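Local coordinates for protein LRIM1 (Anopheles gambiae, PDB 3O53) that forms a heterodimeric complex with the leucine-rich repeat protein APL1C that regulates complement-like immunity in the mosquito, at residues 82-93 against 100-111; 112-123 against 137-145. One frame throughout, in Å; residues are numbered along the deposited sequence.

Contact 1. Residues 82-93 against 100-111; sequences LRTLDLNNNYVQ and SIETLHAANNNI. With NAG (2-acetamido-2-deoxy-beta-D-glucopyranose), chain C.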
loop_
_atom_site.group_PDB
_atom_site.type_symbol
_atom_site.label_atom_id
_atom_site.label_comp_id
_atom_site.label_asym_id
_atom_site.label_seq_id
_atom_site.Cartn_x
_atom_site.Cartn_y
_atom_site.Cartn_z
ATOM N N LEU A 82 -16.712 8.146 13.564
ATOM C CA LEU A 82 -16.475 7.752 12.181
ATOM C C LEU A 82 -15.682 6.442 12.071
ATOM O O LEU A 82 -14.623 6.298 12.679
ATOM C CB LEU A 82 -15.728 8.873 11.455
ATOM C CG LEU A 82 -15.889 8.894 9.938
ATOM C CD1 LEU A 82 -17.335 9.188 9.554
ATOM C CD2 LEU A 82 -14.936 9.921 9.331
ATOM N N ARG A 83 -16.213 5.495 11.300
ATOM C CA ARG A 83 -15.579 4.194 11.086
ATOM C C ARG A 83 -15.089 4.045 9.652
ATOM O O ARG A 83 -14.080 3.402 9.391
ATOM C CB ARG A 83 -16.563 3.050 11.394
ATOM C CG ARG A 83 -17.103 3.061 12.815
ATOM C CD ARG A 83 -18.252 2.066 13.001
ATOM N NE ARG A 83 -17.784 0.682 13.002
ATOM C CZ ARG A 83 -18.579 -0.384 13.062
ATOM N NH1 ARG A 83 -19.896 -0.236 13.129
ATOM N NH2 ARG A 83 -18.053 -1.604 13.056
ATOM N N THR A 84 -15.815 4.628 8.712
ATOM C CA THR A 84 -15.475 4.481 7.308
ATOM C C THR A 84 -15.456 5.857 6.676
ATOM O O THR A 84 -16.399 6.617 6.818
ATOM C CB THR A 84 -16.497 3.579 6.587
ATOM O OG1 THR A 84 -16.519 2.300 7.221
ATOM C CG2 THR A 84 -16.132 3.390 5.122
ATOM N N LEU A 85 -14.360 6.177 5.999
ATOM C CA LEU A 85 -14.214 7.460 5.338
ATOM C C LEU A 85 -13.750 7.212 3.923
ATOM O O LEU A 85 -12.749 6.542 3.713
ATOM C CB LEU A 85 -13.177 8.314 6.071
ATOM C CG LEU A 85 -12.852 9.662 5.430
ATOM C CD1 LEU A 85 -14.084 10.565 5.419
ATOM C CD2 LEU A 85 -11.708 10.329 6.180
ATOM N N ASP A 86 -14.466 7.754 2.950
ATOM C CA ASP A 86 -14.051 7.636 1.560
ATOM C C ASP A 86 -13.876 9.024 0.942
ATOM O O ASP A 86 -14.843 9.752 0.762
ATOM C CB ASP A 86 -15.087 6.829 0.777
ATOM C CG ASP A 86 -14.678 6.586 -0.674
ATOM O OD1 ASP A 86 -13.789 7.296 -1.189
ATOM O OD2 ASP A 86 -15.258 5.684 -1.309
ATOM N N LEU A 87 -12.641 9.403 0.634
ATOM C CA LEU A 87 -12.399 10.653 -0.080
ATOM C C LEU A 87 -11.649 10.401 -1.382
ATOM O O LEU A 87 -10.932 11.271 -1.867
ATOM C CB LEU A 87 -11.620 11.641 0.782
ATOM C CG LEU A 87 -10.213 11.208 1.181
ATOM C CD1 LEU A 87 -9.259 12.400 1.208
ATOM C CD2 LEU A 87 -10.274 10.507 2.527
ATOM N N ASN A 88 -11.820 9.207 -1.941
ATOM C CA ASN A 88 -11.277 8.884 -3.254
ATOM C C ASN A 88 -11.554 10.018 -4.234
ATOM O O ASN A 88 -12.651 10.580 -4.250
ATOM C CB ASN A 88 -11.909 7.599 -3.809
ATOM C CG ASN A 88 -11.375 6.332 -3.151
ATOM O OD1 ASN A 88 -10.390 6.358 -2.417
ATOM N ND2 ASN A 88 -12.032 5.208 -3.427
ATOM N N ASN A 89 -10.559 10.328 -5.060
ATOM C CA ASN A 89 -10.714 11.292 -6.144
ATOM C C ASN A 89 -11.021 12.692 -5.631
ATOM O O ASN A 89 -12.094 13.247 -5.879
ATOM C CB ASN A 89 -11.779 10.810 -7.126
ATOM C CG ASN A 89 -11.439 9.461 -7.709
ATOM O OD1 ASN A 89 -10.404 9.296 -8.358
ATOM N ND2 ASN A 89 -12.291 8.477 -7.461
ATOM N N ASN A 90 -10.058 13.237 -4.895
ATOM C CA ASN A 90 -10.061 14.637 -4.500
ATOM C C ASN A 90 -8.638 15.162 -4.660
ATOM O O ASN A 90 -7.844 14.563 -5.379
ATOM C CB ASN A 90 -10.560 14.798 -3.064
ATOM C CG ASN A 90 -12.069 14.760 -2.972
ATOM O OD1 ASN A 90 -12.743 15.759 -3.213
ATOM N ND2 ASN A 90 -12.608 13.600 -2.628
ATOM N N TYR A 91 -8.313 16.272 -4.002
ATOM C CA TYR A 91 -6.973 16.849 -4.107
ATOM C C TYR A 91 -6.318 17.018 -2.752
ATOM O O TYR A 91 -5.429 17.849 -2.590
ATOM C CB TYR A 91 -7.023 18.209 -4.800
ATOM C CG TYR A 91 -7.663 18.163 -6.168
ATOM C CD1 TYR A 91 -7.080 17.446 -7.202
ATOM C CD2 TYR A 91 -8.849 18.833 -6.422
ATOM C CE1 TYR A 91 -7.658 17.398 -8.450
ATOM C CE2 TYR A 91 -9.436 18.792 -7.668
ATOM C CZ TYR A 91 -8.837 18.072 -8.678
ATOM O OH TYR A 91 -9.421 18.029 -9.919
ATOM N N VAL A 92 -6.755 16.240 -1.773
ATOM C CA VAL A 92 -6.247 16.399 -0.414
ATOM C C VAL A 92 -4.733 16.195 -0.344
ATOM O O VAL A 92 -4.194 15.288 -0.969
ATOM C CB VAL A 92 -6.965 15.435 0.560
ATOM C CG1 VAL A 92 -6.352 15.519 1.944
ATOM C CG2 VAL A 92 -8.456 15.769 0.610
ATOM N N GLN A 93 -4.058 17.053 0.419
ATOM C CA GLN A 93 -2.622 16.939 0.639
ATOM C C GLN A 93 -2.300 16.374 2.018
ATOM O O GLN A 93 -1.369 15.590 2.162
ATOM C CB GLN A 93 -1.951 18.308 0.464
ATOM C CG GLN A 93 -2.153 18.899 -0.922
ATOM C CD GLN A 93 -1.427 20.217 -1.111
ATOM O OE1 GLN A 93 -1.420 21.062 -0.222
ATOM N NE2 GLN A 93 -0.819 20.400 -2.278
ATOM N N SER A 100 -11.896 5.848 15.668
ATOM C CA SER A 100 -12.815 4.768 15.287
ATOM C C SER A 100 -12.663 4.337 13.833
ATOM O O SER A 100 -13.401 3.472 13.351
ATOM C CB SER A 100 -14.268 5.188 15.526
ATOM O OG SER A 100 -14.517 5.368 16.903
ATOM N N ILE A 101 -11.713 4.939 13.132
ATOM C CA ILE A 101 -11.489 4.605 11.731
ATOM C C ILE A 101 -11.075 3.148 11.565
ATOM O O ILE A 101 -10.114 2.671 12.179
ATOM C CB ILE A 101 -10.436 5.537 11.102
ATOM C CG1 ILE A 101 -10.970 6.966 11.079
ATOM C CG2 ILE A 101 -10.120 5.124 9.684
ATOM C CD1 ILE A 101 -12.228 7.134 10.225
ATOM N N GLU A 102 -11.817 2.450 10.719
ATOM C CA GLU A 102 -11.549 1.056 10.407
ATOM C C GLU A 102 -11.204 0.936 8.929
ATOM O O GLU A 102 -10.396 0.102 8.549
ATOM C CB GLU A 102 -12.777 0.186 10.724
ATOM C CG GLU A 102 -13.232 0.250 12.179
ATOM C CD GLU A 102 -14.492 -0.570 12.458
ATOM O OE1 GLU A 102 -15.227 -0.915 11.504
ATOM O OE2 GLU A 102 -14.751 -0.862 13.645
ATOM N N THR A 103 -11.818 1.776 8.097
ATOM C CA THR A 103 -11.611 1.707 6.654
ATOM C C THR A 103 -11.426 3.094 6.077
ATOM O O THR A 103 -12.282 3.960 6.241
ATOM C CB THR A 103 -12.806 1.031 5.946
ATOM O OG1 THR A 103 -12.934 -0.316 6.413
ATOM C CG2 THR A 103 -12.596 1.011 4.437
ATOM N N LEU A 104 -10.300 3.305 5.403
ATOM C CA LEU A 104 -9.947 4.629 4.903
ATOM C C LEU A 104 -9.655 4.526 3.410
ATOM O O LEU A 104 -8.641 3.966 3.000
ATOM C CB LEU A 104 -8.716 5.155 5.644
ATOM C CG LEU A 104 -8.242 6.564 5.290
ATOM C CD1 LEU A 104 -9.357 7.546 5.549
ATOM C CD2 LEU A 104 -6.993 6.946 6.090
ATOM N N HIS A 105 -10.572 5.036 2.605
ATOM C CA HIS A 105 -10.400 5.078 1.166
ATOM C C HIS A 105 -9.961 6.471 0.786
ATOM O O HIS A 105 -10.720 7.421 0.937
ATOM C CB HIS A 105 -11.722 4.770 0.470
ATOM C CG HIS A 105 -12.095 3.324 0.503
ATOM N ND1 HIS A 105 -11.508 2.388 -0.321
ATOM C CD2 HIS A 105 -12.990 2.651 1.262
ATOM C CE1 HIS A 105 -12.028 1.200 -0.071
ATOM N NE2 HIS A 105 -12.928 1.331 0.885
ATOM N N ALA A 106 -8.742 6.608 0.291
ATOM C CA ALA A 106 -8.230 7.932 -0.044
ATOM C C ALA A 106 -7.275 7.856 -1.224
ATOM O O ALA A 106 -6.241 8.517 -1.244
ATOM C CB ALA A 106 -7.549 8.561 1.163
ATOM N N ALA A 107 -7.636 7.041 -2.206
ATOM C CA ALA A 107 -6.860 6.916 -3.426
ATOM C C ALA A 107 -7.069 8.151 -4.294
ATOM O O ALA A 107 -8.095 8.828 -4.191
ATOM C CB ALA A 107 -7.282 5.637 -4.193
ATOM N N ASN A 108 -6.096 8.438 -5.150
ATOM C CA ASN A 108 -6.246 9.493 -6.146
ATOM C C ASN A 108 -6.436 10.862 -5.521
ATOM O O ASN A 108 -7.340 11.611 -5.884
ATOM C CB ASN A 108 -7.406 9.165 -7.086
ATOM C CG ASN A 108 -7.267 7.790 -7.697
ATOM O OD1 ASN A 108 -6.161 7.265 -7.807
ATOM N ND2 ASN A 108 -8.378 7.194 -8.090
ATOM N N ASN A 109 -5.566 11.182 -4.573
ATOM C CA ASN A 109 -5.498 12.524 -4.025
ATOM C C ASN A 109 -4.088 13.096 -4.234
ATOM O O ASN A 109 -3.374 12.634 -5.116
ATOM C CB ASN A 109 -5.909 12.508 -2.553
ATOM C CG ASN A 109 -7.416 12.544 -2.379
ATOM O OD1 ASN A 109 -7.994 13.607 -2.181
ATOM N ND2 ASN A 109 -8.060 11.383 -2.458
ATOM N N ASN A 110 -3.714 14.117 -3.460
ATOM C CA ASN A 110 -2.348 14.663 -3.471
ATOM C C ASN A 110 -1.633 14.361 -2.150
ATOM O O ASN A 110 -0.767 15.126 -1.723
ATOM C CB ASN A 110 -2.355 16.197 -3.616
ATOM C CG ASN A 110 -2.954 16.680 -4.921
ATOM O OD1 ASN A 110 -3.527 15.905 -5.689
ATOM N ND2 ASN A 110 -2.829 17.992 -5.170
ATOM N N ILE A 111 -1.997 13.263 -1.498
ATOM C CA ILE A 111 -1.651 13.085 -0.089
ATOM C C ILE A 111 -0.165 12.850 0.151
ATOM O O ILE A 111 0.444 11.978 -0.459
ATOM C CB ILE A 111 -2.464 11.939 0.548
ATOM C CG1 ILE A 111 -3.919 12.374 0.751
ATOM C CG2 ILE A 111 -1.838 11.507 1.878
ATOM C CD1 ILE A 111 -4.872 11.217 1.037
HETATM C C1 NAG C . -18.774 6.614 -2.108
HETATM C C2 NAG C . -18.832 5.100 -2.014
HETATM C C3 NAG C . -18.352 4.484 -3.319
HETATM C C4 NAG C . -19.081 5.095 -4.507
HETATM C C5 NAG C . -19.012 6.613 -4.469
HETATM C C6 NAG C . -19.842 7.208 -5.599
HETATM C C7 NAG C . -18.359 4.006 0.115
HETATM C C8 NAG C . -17.272 3.661 1.082
HETATM N N2 NAG C . -17.949 4.661 -0.963
HETATM O O3 NAG C . -18.521 3.091 -3.258
HETATM O O4 NAG C . -18.462 4.647 -5.681
HETATM O O5 NAG C . -19.494 7.081 -3.228
HETATM O O6 NAG C . -21.194 6.851 -5.408
HETATM O O7 NAG C . -19.533 3.692 0.332
HETATM O O HOH W 1 -12.866 8.130 14.073
HETATM O O HOH W 2 -9.853 3.472 -2.367
#
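Strands 84-86 and 103-105 run parallel with axes 4.8 Å apart and directions only 3° different, pairing Thr84, Leu85 and Asp86 with Thr103, Leu104 and His105 through alternating backbone hydrogen bonds. Leu85 and Leu104 lie alongside each other on the buried face, CD2 of Leu85 3.7 Å from CD1 of Leu104, while Leu87 puts its CD2 against Ala106 CB. Thr84 with Thr103 and Asp86 with His105 line the other face. With CG opposite its backbone N (chi1 -176°), Asp86 carries its carboxylate obliquely past His105 CB and out to the sugar: OD1 takes Asn88 N in an Asx turn, and OD2 accepts from N2 of the NAG at 2.9 Å, a sugar of the glycan carried by Asn64. At the strand entrance, Arg83, bent at its third torsion, and Glu102 lie side by side, with guanidinium and carboxylate planes 85° apart and a salt bridge of 3.3 Å from Arg83 NH2 to Glu102 OE1; Glu61 gives Arg83 a second acidic partner.

Beyond the strands, Asn88 OD1 receives Ala107 N at 2.8 Å and a water bridging to His105 ND1. The buried Asn109 amide is fixed from both ends: OD1 takes Val92 N on an in-plane lone pair at 2.9 Å, and ND2 gives an almost straight bond to Leu87 O. Asn90 ND2 reaches that same carbonyl from the opposite face of its plane, and Asn90 OD1 accepts from Leu70 N. In the next coil Asn130 repeats the pattern, ND2 to Ala106 O and OD1 from Ile111 N: the asparagine ladder of the leucine-rich repeat solenoid.

Contact 2. Residues 112-123 against 137-145; sequences SRVSCSRGQGKK and DLDEGCRSR
Cys116 and Cys142 both turn SG to the side of their own backbone N (chi1 -48° and -69°), and the disulfide joining them, 2.1 Å between the two SG atoms, has a torsion about the S-S bond (chi3) of 92°. It is a cross-link inside the leucine-rich repeat solenoid, tying strand 113-116 to the irregular loop that follows strand 123-126. Val114 packs beside it, CG1 3.6 Å from Cys142 SG, while its other methyl, CG2, lies alongside Leu138 CD1.

The backbones themselves meet in a single bridge at Val114 and Leu138: Val114 N gives to Asp137 O, and Asp139 N returns a bond of 2.9 Å to Val114 O. The side chain of the same Asp139 accepts Cys142 N through OD1, an Asx motif, which helps hold the half-cystine in place. Arg113, bent at its second and third torsions, donates NE to its neighbour's carbonyl, Ser112 O, and brings its guanidinium obliquely up to Asp137; the salt bridge is long, 3.5 Å from Arg113 NH2 to Asp137 OD1. The other oxygen, Asp137 OD2, is occupied by Thr133 N.

At the far end one further backbone bond joins the segments, Lys123 N to Arg145 O at 3.0 Å. Arg145 crosses Lys122 at about a right angle, its NH2 near Lys122 CG, and its NE makes a weak bond to Gly121 O. Lys123, a buried residue, bends at its last two torsions, and its NZ makes two weak bonds to carbonyls, 2.8 Å to Gly141 O and 3.0 Å to Ser144 O.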
loop_
_atom_site.group_PDB
_atom_site.type_symbol
_atom_site.label_atom_id
_atom_site.label_comp_id
_atom_site.label_asym_id
_atom_site.label_seq_id
_atom_site.Cartn_x
_atom_site.Cartn_y
_atom_site.Cartn_z
ATOM N N SER A 112 0.414 13.654 1.041
ATOM C CA SER A 112 1.781 13.454 1.481
ATOM C C SER A 112 1.859 13.223 2.993
ATOM O O SER A 112 2.931 12.914 3.504
ATOM C CB SER A 112 2.682 14.641 1.077
ATOM O OG SER A 112 2.227 15.850 1.668
ATOM N N ARG A 113 0.736 13.356 3.706
ATOM C CA ARG A 113 0.711 13.118 5.154
ATOM C C ARG A 113 -0.629 12.502 5.576
ATOM O O ARG A 113 -1.692 12.994 5.201
ATOM C CB ARG A 113 0.925 14.424 5.966
ATOM C CG ARG A 113 2.137 15.270 5.575
ATOM C CD ARG A 113 3.458 14.782 6.184
ATOM N NE ARG A 113 4.449 14.578 5.130
ATOM C CZ ARG A 113 5.498 15.352 4.876
ATOM N NH1 ARG A 113 5.781 16.418 5.612
ATOM N NH2 ARG A 113 6.293 15.027 3.872
ATOM N N VAL A 114 -0.572 11.430 6.358
ATOM C CA VAL A 114 -1.772 10.860 6.961
ATOM C C VAL A 114 -1.524 10.671 8.452
ATOM O O VAL A 114 -0.440 10.259 8.860
ATOM C CB VAL A 114 -2.144 9.498 6.336
ATOM C CG1 VAL A 114 -3.516 9.038 6.827
ATOM C CG2 VAL A 114 -2.136 9.582 4.810
ATOM N N SER A 115 -2.534 10.971 9.258
ATOM C CA SER A 115 -2.434 10.821 10.705
ATOM C C SER A 115 -3.702 10.152 11.199
ATOM O O SER A 115 -4.791 10.517 10.769
ATOM C CB SER A 115 -2.283 12.194 11.376
ATOM O OG SER A 115 -1.275 12.975 10.742
ATOM N N CYS A 116 -3.568 9.174 12.092
ATOM C CA CYS A 116 -4.723 8.465 12.637
ATOM C C CYS A 116 -4.625 8.430 14.164
ATOM O O CYS A 116 -3.640 7.941 14.705
ATOM C CB CYS A 116 -4.773 7.033 12.081
ATOM S SG CYS A 116 -4.559 6.902 10.285
ATOM N N SER A 117 -5.633 8.961 14.854
ATOM C CA SER A 117 -5.667 8.940 16.319
ATOM C C SER A 117 -5.558 7.519 16.849
ATOM O O SER A 117 -6.070 6.582 16.240
ATOM C CB SER A 117 -6.972 9.548 16.832
ATOM O OG SER A 117 -7.152 10.859 16.340
ATOM N N ARG A 118 -4.905 7.356 17.993
ATOM C CA ARG A 118 -4.696 6.022 18.542
ATOM C C ARG A 118 -6.031 5.292 18.682
ATOM O O ARG A 118 -6.999 5.837 19.216
ATOM C CB ARG A 118 -3.966 6.091 19.888
ATOM C CG ARG A 118 -4.816 6.570 21.052
ATOM C CD ARG A 118 -3.964 6.803 22.293
ATOM N NE ARG A 118 -3.053 7.934 22.127
ATOM C CZ ARG A 118 -3.326 9.184 22.491
ATOM N NH1 ARG A 118 -4.492 9.481 23.052
ATOM N NH2 ARG A 118 -2.431 10.141 22.295
ATOM N N GLY A 119 -6.074 4.064 18.181
ATOM C CA GLY A 119 -7.280 3.259 18.218
ATOM C C GLY A 119 -6.983 1.858 18.713
ATOM O O GLY A 119 -5.854 1.553 19.094
ATOM N N GLN A 120 -7.998 1.002 18.700
ATOM C CA GLN A 120 -7.859 -0.348 19.230
ATOM C C GLN A 120 -8.196 -1.407 18.186
ATOM O O GLN A 120 -7.789 -2.564 18.311
ATOM C CB GLN A 120 -8.768 -0.526 20.450
ATOM C CG GLN A 120 -8.708 0.621 21.452
ATOM C CD GLN A 120 -7.498 0.545 22.365
ATOM O OE1 GLN A 120 -6.958 -0.532 22.612
ATOM N NE2 GLN A 120 -7.074 1.694 22.879
ATOM N N GLY A 121 -8.953 -1.021 17.164
ATOM C CA GLY A 121 -9.373 -1.960 16.141
ATOM C C GLY A 121 -8.342 -2.057 15.034
ATOM O O GLY A 121 -7.309 -1.403 15.095
ATOM N N LYS A 122 -8.628 -2.878 14.029
ATOM C CA LYS A 122 -7.775 -2.993 12.857
ATOM C C LYS A 122 -8.131 -1.922 11.828
ATOM O O LYS A 122 -9.245 -1.407 11.823
ATOM C CB LYS A 122 -7.916 -4.389 12.247
ATOM C CG LYS A 122 -7.288 -5.480 13.095
ATOM C CD LYS A 122 -7.558 -6.863 12.535
ATOM C CE LYS A 122 -6.801 -7.930 13.319
ATOM N NZ LYS A 122 -7.117 -9.319 12.865
ATOM N N LYS A 123 -7.183 -1.601 10.951
ATOM C CA LYS A 123 -7.377 -0.575 9.930
ATOM C C LYS A 123 -7.113 -1.126 8.530
ATOM O O LYS A 123 -6.172 -1.878 8.316
ATOM C CB LYS A 123 -6.419 0.595 10.171
ATOM C CG LYS A 123 -6.773 1.466 11.343
ATOM C CD LYS A 123 -5.874 2.700 11.398
ATOM C CE LYS A 123 -4.592 2.427 12.160
ATOM N NZ LYS A 123 -4.776 2.509 13.641
ATOM N N ASP A 137 5.544 9.263 6.447
ATOM C CA ASP A 137 4.468 10.196 6.084
ATOM C C ASP A 137 3.150 9.791 6.764
ATOM O O ASP A 137 2.264 10.622 6.982
ATOM C CB ASP A 137 4.282 10.225 4.565
ATOM C CG ASP A 137 5.410 10.955 3.862
ATOM O OD1 ASP A 137 6.224 11.602 4.546
ATOM O OD2 ASP A 137 5.470 10.895 2.629
ATOM N N LEU A 138 3.023 8.504 7.067
ATOM C CA LEU A 138 1.933 7.997 7.907
ATOM C C LEU A 138 2.384 8.089 9.356
ATOM O O LEU A 138 3.497 7.687 9.669
ATOM C CB LEU A 138 1.634 6.534 7.558
ATOM C CG LEU A 138 0.673 6.297 6.390
ATOM C CD1 LEU A 138 1.126 7.016 5.140
ATOM C CD2 LEU A 138 0.518 4.798 6.133
ATOM N N ASP A 139 1.554 8.621 10.248
ATOM C CA ASP A 139 1.988 8.721 11.639
ATOM C C ASP A 139 1.880 7.346 12.281
ATOM O O ASP A 139 1.485 6.378 11.620
ATOM C CB ASP A 139 1.240 9.818 12.418
ATOM C CG ASP A 139 -0.147 9.409 12.847
ATOM O OD1 ASP A 139 -0.663 8.365 12.384
ATOM O OD2 ASP A 139 -0.728 10.156 13.659
ATOM N N GLU A 140 2.273 7.235 13.543
ATOM C CA GLU A 140 2.416 5.916 14.149
ATOM C C GLU A 140 1.052 5.256 14.341
ATOM O O GLU A 140 0.922 4.040 14.191
ATOM C CB GLU A 140 3.234 6.001 15.449
ATOM C CG GLU A 140 4.723 6.287 15.150
ATOM C CD GLU A 140 5.579 6.531 16.391
ATOM O OE1 GLU A 140 5.115 6.271 17.511
ATOM O OE2 GLU A 140 6.736 6.970 16.238
ATOM N N GLY A 141 0.032 6.063 14.613
ATOM C CA GLY A 141 -1.330 5.565 14.672
ATOM C C GLY A 141 -1.728 4.892 13.368
ATOM O O GLY A 141 -2.317 3.810 13.372
ATOM N N CYS A 142 -1.383 5.520 12.246
ATOM C CA CYS A 142 -1.706 4.977 10.928
ATOM C C CYS A 142 -0.905 3.724 10.599
ATOM O O CYS A 142 -1.241 3.008 9.663
ATOM C CB CYS A 142 -1.457 6.026 9.836
ATOM S SG CYS A 142 -2.609 7.404 9.874
ATOM N N ARG A 143 0.156 3.458 11.356
ATOM C CA ARG A 143 0.960 2.264 11.116
ATOM C C ARG A 143 0.741 1.183 12.179
ATOM O O ARG A 143 1.472 0.193 12.218
ATOM C CB ARG A 143 2.456 2.641 10.992
ATOM C CG ARG A 143 2.754 3.361 9.675
ATOM C CD ARG A 143 4.212 3.771 9.520
ATOM N NE ARG A 143 4.487 5.057 10.160
ATOM C CZ ARG A 143 5.378 5.246 11.133
ATOM N NH1 ARG A 143 6.098 4.234 11.603
ATOM N NH2 ARG A 143 5.554 6.458 11.641
ATOM N N SER A 144 -0.280 1.364 13.017
ATOM C CA SER A 144 -0.608 0.390 14.064
ATOM C C SER A 144 -1.849 -0.424 13.724
ATOM O O SER A 144 -2.898 0.132 13.393
ATOM C CB SER A 144 -0.853 1.085 15.411
ATOM O OG SER A 144 0.224 1.934 15.765
ATOM N N ARG A 145 -1.725 -1.747 13.847
ATOM C CA ARG A 145 -2.855 -2.658 13.695
ATOM C C ARG A 145 -3.483 -2.538 12.312
ATOM O O ARG A 145 -4.682 -2.758 12.124
ATOM C CB ARG A 145 -3.890 -2.422 14.805
ATOM C CG ARG A 145 -3.313 -2.640 16.205
ATOM C CD ARG A 145 -4.388 -2.695 17.282
ATOM N NE ARG A 145 -5.446 -3.643 16.942
ATOM C CZ ARG A 145 -5.326 -4.966 17.015
ATOM N NH1 ARG A 145 -4.188 -5.517 17.413
ATOM N NH2 ARG A 145 -6.347 -5.741 16.680
#

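How the contacts relate
Both contacts lie in the leucine-rich repeat domain, the part of the longer protein present here. They follow in series along the chain, contact 1 closing at residue 111 and contact 2 opening at 112, with centres about 13 Å apart. Strands 91-97 and 113-116, one reached by each contact, are neighbours in a small parallel sheet, whereas strands 84-86 and 103-105 belong to the long run of parallel strands that Lys123 joins at the start of strand 123-126. They touch directly: Gln93 O lies 2.9 Å from Ser112 N, a probable hydrogen bond. Successive coils are thus stacked; the first pair carries the contact with the glycan sugar, and the next step adds a disulfide cross-link.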